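Local coordinates for protein AT-less polyketide synthase (Streptomyces platensis subsp. rosaceus, PDB 4QYR) that probably catalyses the chain-extending condensation of acyl units in isomigrastatin biosynthesis, as a ketosynthase domain of an AT-less type I polyketide synthase, at residues P452-L465 with L495-V509. Residues are numbered along the deposited sequence; the frame is centred on the assembly and turned at random.
Sequences PQAIVLSARDDDRL and LQVGREAMERRLGFV
I455, L457 and A459 pair with F508, L506 and R504 through reciprocal N-H...O bonds, and the axes of strands 453-459 and 504-509 run antiparallel at 167°. These are the edge and central strands of the three-stranded antiparallel sheet in the RhiE-like KS-MAT linker domain. Where strand 504-509 begins, E503 and R504 both face A459, a classic beta bulge. Side chains alternate between two faces. On one, the CB of I455 lies over the F508 ring, 4.0 Å from its centroid and 16° off the normal, a CH-pi contact; L457 CD2 meets L495 CD2 at 3.8 Å, and helix 513-524 covers this side. On the other, helix 564-572 packs against A454, V456 and V509. The edge strand is also gripped by the loop before strand 504-509: M502 N donates to S458 OG (3.0 Å), which chi1 of 67° sets between backbone N and carbonyl carbon. Q496 NE2 reaches a lone pair of A454 O, in the carbonyl plane. Bulge residue R504 gives NE to the syn lone pair of D462 OD1, a salt bridge tilted from the guanidinium plane. R460, with SE of selenomethionine M502 over one guanidinium face, salt-bridges two acids: NH1 to E500 OE2, a weak hydrogen bond by its angle, and NH2 to the syn lone pair of E503 OE1 at 2.7 Å.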
loop_
_atom_site.group_PDB
_atom_site.type_symbol
_atom_site.label_atom_id
_atom_site.label_comp_id
_atom_site.label_asym_id
_atom_site.label_seq_id
_atom_site.Cartn_x
_atom_site.Cartn_y
_atom_site.Cartn_z
ATOM N N PRO A 452 22.571 18.356 -39.242
ATOM C CA PRO A 452 21.689 19.363 -38.650
ATOM C C PRO A 452 20.603 18.716 -37.786
ATOM O O PRO A 452 20.103 17.633 -38.106
ATOM C CB PRO A 452 21.090 20.058 -39.873
ATOM C CG PRO A 452 21.084 19.013 -40.914
ATOM C CD PRO A 452 22.355 18.238 -40.695
ATOM N N GLN A 453 20.248 19.371 -36.687
ATOM C CA GLN A 453 19.230 18.823 -35.803
ATOM C C GLN A 453 18.144 19.847 -35.483
ATOM O O GLN A 453 18.381 21.054 -35.485
ATOM C CB GLN A 453 19.864 18.300 -34.506
ATOM C CG GLN A 453 20.823 17.132 -34.697
ATOM C CD GLN A 453 20.102 15.883 -35.134
ATOM O OE1 GLN A 453 18.913 15.729 -34.858
ATOM N NE2 GLN A 453 20.802 14.989 -35.833
ATOM N N ALA A 454 16.951 19.334 -35.200
ATOM C CA ALA A 454 15.766 20.141 -34.941
ATOM C C ALA A 454 15.587 20.424 -33.463
ATOM O O ALA A 454 15.383 19.505 -32.682
ATOM C CB ALA A 454 14.536 19.435 -35.478
ATOM N N ILE A 455 15.645 21.691 -33.073
ATOM C CA ILE A 455 15.443 22.034 -31.673
ATOM C C ILE A 455 14.031 22.510 -31.404
ATOM O O ILE A 455 13.514 23.399 -32.069
ATOM C CB ILE A 455 16.430 23.093 -31.207
ATOM C CG1 ILE A 455 17.810 22.450 -31.097
ATOM C CG2 ILE A 455 15.994 23.670 -29.867
ATOM C CD1 ILE A 455 18.689 23.071 -30.062
ATOM N N VAL A 456 13.421 21.918 -30.393
ATOM C CA VAL A 456 11.992 21.995 -30.247
ATOM C C VAL A 456 11.651 22.238 -28.782
ATOM O O VAL A 456 12.040 21.468 -27.908
ATOM C CB VAL A 456 11.373 20.692 -30.818
ATOM C CG1 VAL A 456 10.376 20.054 -29.883
ATOM C CG2 VAL A 456 10.800 20.928 -32.218
ATOM N N LEU A 457 10.980 23.344 -28.501
ATOM C CA LEU A 457 10.557 23.632 -27.139
ATOM C C LEU A 457 9.061 23.864 -27.094
ATOM O O LEU A 457 8.435 24.059 -28.133
ATOM C CB LEU A 457 11.267 24.854 -26.580
ATOM C CG LEU A 457 12.768 24.815 -26.339
ATOM C CD1 LEU A 457 13.131 25.968 -25.438
ATOM C CD2 LEU A 457 13.212 23.513 -25.728
ATOM N N SER A 458 8.494 23.840 -25.890
ATOM C CA SER A 458 7.076 24.121 -25.695
ATOM C C SER A 458 6.736 24.301 -24.232
ATOM O O SER A 458 7.397 23.723 -23.355
ATOM C CB SER A 458 6.197 23.007 -26.279
ATOM O OG SER A 458 6.338 21.796 -25.572
ATOM N N ALA A 459 5.700 25.114 -23.999
ATOM C CA ALA A 459 5.056 25.296 -22.690
ATOM C C ALA A 459 3.552 25.595 -22.840
ATOM O O ALA A 459 3.008 25.545 -23.948
ATOM C CB ALA A 459 5.737 26.402 -21.914
ATOM N N ARG A 460 2.892 25.907 -21.723
ATOM C CA ARG A 460 1.457 26.237 -21.695
ATOM C C ARG A 460 1.210 27.685 -22.115
ATOM O O ARG A 460 0.348 27.964 -22.940
ATOM C CB ARG A 460 0.873 26.023 -20.291
ATOM C CG ARG A 460 1.189 24.663 -19.639
ATOM C CD ARG A 460 0.466 23.528 -20.348
ATOM N NE ARG A 460 0.759 22.209 -19.790
ATOM C CZ ARG A 460 0.349 21.059 -20.328
ATOM N NH1 ARG A 460 0.664 19.903 -19.759
ATOM N NH2 ARG A 460 -0.368 21.062 -21.442
ATOM N N ASP A 461 1.958 28.607 -21.516
ATOM C CA ASP A 461 1.849 30.029 -21.819
ATOM C C ASP A 461 3.050 30.455 -22.621
ATOM O O ASP A 461 4.072 29.770 -22.612
ATOM C CB ASP A 461 1.779 30.878 -20.544
ATOM C CG ASP A 461 0.617 30.508 -19.647
ATOM O OD1 ASP A 461 0.176 29.334 -19.662
ATOM O OD2 ASP A 461 0.150 31.409 -18.913
ATOM N N ASP A 462 2.941 31.600 -23.287
ATOM C CA ASP A 462 4.106 32.212 -23.912
ATOM C C ASP A 462 5.103 32.624 -22.837
ATOM O O ASP A 462 6.312 32.560 -23.036
ATOM C CB ASP A 462 3.702 33.417 -24.761
ATOM C CG ASP A 462 2.708 33.053 -25.844
ATOM O OD1 ASP A 462 2.956 32.036 -26.531
ATOM O OD2 ASP A 462 1.697 33.782 -26.016
ATOM N N ASP A 463 4.578 33.032 -21.689
ATOM C CA ASP A 463 5.401 33.431 -20.557
ATOM C C ASP A 463 6.261 32.269 -20.057
ATOM O O ASP A 463 7.429 32.457 -19.693
ATOM C CB ASP A 463 4.522 33.952 -19.418
ATOM C CG ASP A 463 5.314 34.713 -18.365
ATOM O OD1 ASP A 463 5.969 35.724 -18.733
ATOM O OD2 ASP A 463 5.292 34.292 -17.181
ATOM N N ARG A 464 5.668 31.075 -20.042
ATOM C CA ARG A 464 6.348 29.864 -19.605
ATOM C C ARG A 464 7.329 29.374 -20.676
ATOM O O ARG A 464 8.266 28.619 -20.382
ATOM C CB ARG A 464 5.322 28.776 -19.274
ATOM C CG ARG A 464 4.552 29.010 -17.978
ATOM C CD ARG A 464 5.514 29.200 -16.835
ATOM N NE ARG A 464 5.679 30.604 -16.487
ATOM C CZ ARG A 464 6.686 31.059 -15.750
ATOM N NH1 ARG A 464 7.607 30.210 -15.312
ATOM N NH2 ARG A 464 6.789 32.356 -15.481
ATOM N N LEU A 465 7.115 29.812 -21.917
ATOM C CA LEU A 465 7.985 29.402 -23.016
ATOM C C LEU A 465 9.288 30.177 -22.965
ATOM O O LEU A 465 10.370 29.592 -23.088
ATOM C CB LEU A 465 7.301 29.597 -24.372
ATOM C CG LEU A 465 8.000 28.867 -25.518
ATOM C CD1 LEU A 465 8.259 27.451 -25.071
ATOM C CD2 LEU A 465 7.140 28.854 -26.751
ATOM N N LEU A 495 14.881 16.772 -26.272
ATOM C CA LEU A 495 13.866 17.819 -26.299
ATOM C C LEU A 495 12.694 17.346 -27.147
ATOM O O LEU A 495 11.570 17.847 -27.033
ATOM C CB LEU A 495 14.441 19.129 -26.839
ATOM C CG LEU A 495 15.434 19.803 -25.902
ATOM C CD1 LEU A 495 16.017 21.016 -26.547
ATOM C CD2 LEU A 495 14.754 20.194 -24.632
ATOM N N GLN A 496 12.968 16.355 -27.986
ATOM C CA GLN A 496 11.991 15.883 -28.940
ATOM C C GLN A 496 11.076 14.857 -28.326
ATOM O O GLN A 496 9.847 14.975 -28.379
ATOM C CB GLN A 496 12.690 15.295 -30.160
ATOM C CG GLN A 496 13.287 16.347 -31.069
ATOM C CD GLN A 496 14.105 15.745 -32.182
ATOM O OE1 GLN A 496 13.920 14.581 -32.539
ATOM N NE2 GLN A 496 15.016 16.536 -32.744
ATOM N N VAL A 497 11.692 13.848 -27.730
ATOM C CA VAL A 497 10.960 12.707 -27.219
ATOM C C VAL A 497 10.816 12.752 -25.679
ATOM O O VAL A 497 9.933 12.102 -25.105
ATOM C CB VAL A 497 11.645 11.401 -27.678
ATOM C CG1 VAL A 497 12.941 11.193 -26.932
ATOM C CG2 VAL A 497 10.715 10.209 -27.511
ATOM N N GLY A 498 11.655 13.543 -25.016
ATOM C CA GLY A 498 11.652 13.579 -23.567
ATOM C C GLY A 498 10.707 14.621 -23.027
ATOM O O GLY A 498 10.582 14.786 -21.809
ATOM N N ARG A 499 10.037 15.333 -23.931
ATOM C CA ARG A 499 9.161 16.421 -23.512
ATOM C C ARG A 499 7.773 16.293 -24.110
ATOM O O ARG A 499 7.612 15.976 -25.293
ATOM C CB ARG A 499 9.764 17.766 -23.891
ATOM C CG ARG A 499 11.128 18.039 -23.282
ATOM C CD ARG A 499 10.971 18.340 -21.840
ATOM N NE ARG A 499 12.206 18.765 -21.204
ATOM C CZ ARG A 499 13.079 17.927 -20.663
ATOM N NH1 ARG A 499 14.168 18.390 -20.075
ATOM N NH2 ARG A 499 12.872 16.619 -20.722
ATOM N N GLU A 500 6.764 16.500 -23.275
ATOM C CA GLU A 500 5.411 16.636 -23.781
ATOM C C GLU A 500 5.349 17.845 -24.696
ATOM O O GLU A 500 5.829 18.925 -24.338
ATOM C CB GLU A 500 4.395 16.782 -22.650
ATOM C CG GLU A 500 3.025 17.200 -23.136
ATOM C CD GLU A 500 1.918 16.989 -22.110
ATOM O OE1 GLU A 500 1.560 15.816 -21.837
ATOM O OE2 GLU A 500 1.384 18.001 -21.600
ATOM N N ALA A 501 4.776 17.646 -25.882
ATOM C CA ALA A 501 4.539 18.728 -26.826
ATOM C C ALA A 501 3.307 19.513 -26.408
ATOM O O ALA A 501 2.185 19.030 -26.522
ATOM C CB ALA A 501 4.373 18.187 -28.220
HETATM N N MSE A 502 3.522 20.731 -25.929
HETATM C CA MSE A 502 2.458 21.480 -25.292
HETATM C C MSE A 502 1.853 22.546 -26.197
HETATM O O MSE A 502 2.102 22.574 -27.404
HETATM C CB MSE A 502 2.985 22.090 -24.002
HETATM C CG MSE A 502 3.584 21.025 -23.109
HETATM SE SE MSE A 502 4.201 21.590 -21.358
HETATM C CE MSE A 502 6.119 21.305 -21.642
ATOM N N GLU A 503 1.040 23.406 -25.588
ATOM C CA GLU A 503 0.152 24.305 -26.313
ATOM C C GLU A 503 0.944 25.321 -27.108
ATOM O O GLU A 503 0.781 25.406 -28.312
ATOM C CB GLU A 503 -0.810 25.008 -25.349
ATOM C CG GLU A 503 -2.027 24.172 -24.916
ATOM C CD GLU A 503 -1.800 23.296 -23.670
ATOM O OE1 GLU A 503 -0.628 23.081 -23.273
ATOM O OE2 GLU A 503 -2.816 22.833 -23.085
ATOM N N ARG A 504 1.812 26.077 -26.438
ATOM C CA ARG A 504 2.641 27.076 -27.111
ATOM C C ARG A 504 3.980 26.439 -27.493
ATOM O O ARG A 504 4.624 25.802 -26.662
ATOM C CB ARG A 504 2.844 28.299 -26.214
ATOM C CG ARG A 504 1.673 29.287 -26.188
ATOM C CD ARG A 504 1.038 29.512 -27.564
ATOM N NE ARG A 504 1.768 30.511 -28.350
ATOM C CZ ARG A 504 1.372 30.993 -29.532
ATOM N NH1 ARG A 504 0.230 30.587 -30.071
ATOM N NH2 ARG A 504 2.110 31.900 -30.169
ATOM N N ARG A 505 4.389 26.598 -28.751
ATOM C CA ARG A 505 5.568 25.894 -29.260
ATOM C C ARG A 505 6.618 26.829 -29.881
ATOM O O ARG A 505 6.284 27.805 -30.544
ATOM C CB ARG A 505 5.141 24.827 -30.291
ATOM C CG ARG A 505 4.148 23.796 -29.756
ATOM C CD ARG A 505 3.905 22.615 -30.711
ATOM N NE ARG A 505 2.973 21.638 -30.122
ATOM C CZ ARG A 505 2.628 20.466 -30.666
ATOM N NH1 ARG A 505 3.130 20.076 -31.835
ATOM N NH2 ARG A 505 1.773 19.667 -30.035
ATOM N N LEU A 506 7.888 26.510 -29.632
ATOM C CA LEU A 506 9.059 27.112 -30.289
ATOM C C LEU A 506 9.855 26.037 -31.036
ATOM O O LEU A 506 10.056 24.942 -30.516
ATOM C CB LEU A 506 9.971 27.786 -29.259
ATOM C CG LEU A 506 11.364 28.281 -29.678
ATOM C CD1 LEU A 506 11.267 29.299 -30.772
ATOM C CD2 LEU A 506 12.095 28.889 -28.498
ATOM N N GLY A 507 10.333 26.347 -32.235
ATOM C CA GLY A 507 11.178 25.417 -32.965
ATOM C C GLY A 507 12.164 26.102 -33.901
ATOM O O GLY A 507 11.875 27.182 -34.431
ATOM N N PHE A 508 13.323 25.476 -34.113
ATOM C CA PHE A 508 14.308 25.967 -35.072
ATOM C C PHE A 508 15.334 24.896 -35.390
ATOM O O PHE A 508 15.277 23.825 -34.822
ATOM C CB PHE A 508 14.993 27.241 -34.563
ATOM C CG PHE A 508 15.707 27.090 -33.255
ATOM C CD1 PHE A 508 17.087 27.057 -33.209
ATOM C CD2 PHE A 508 15.006 27.048 -32.064
ATOM C CE1 PHE A 508 17.753 26.947 -31.999
ATOM C CE2 PHE A 508 15.664 26.938 -30.851
ATOM C CZ PHE A 508 17.035 26.885 -30.816
ATOM N N VAL A 509 16.252 25.174 -36.317
ATOM C CA VAL A 509 17.234 24.178 -36.771
ATOM C C VAL A 509 18.675 24.689 -36.695
ATOM O O VAL A 509 18.999 25.760 -37.209
ATOM C CB VAL A 509 16.947 23.713 -38.220
ATOM C CG1 VAL A 509 18.016 22.747 -38.690
ATOM C CG2 VAL A 509 15.588 23.053 -38.304
#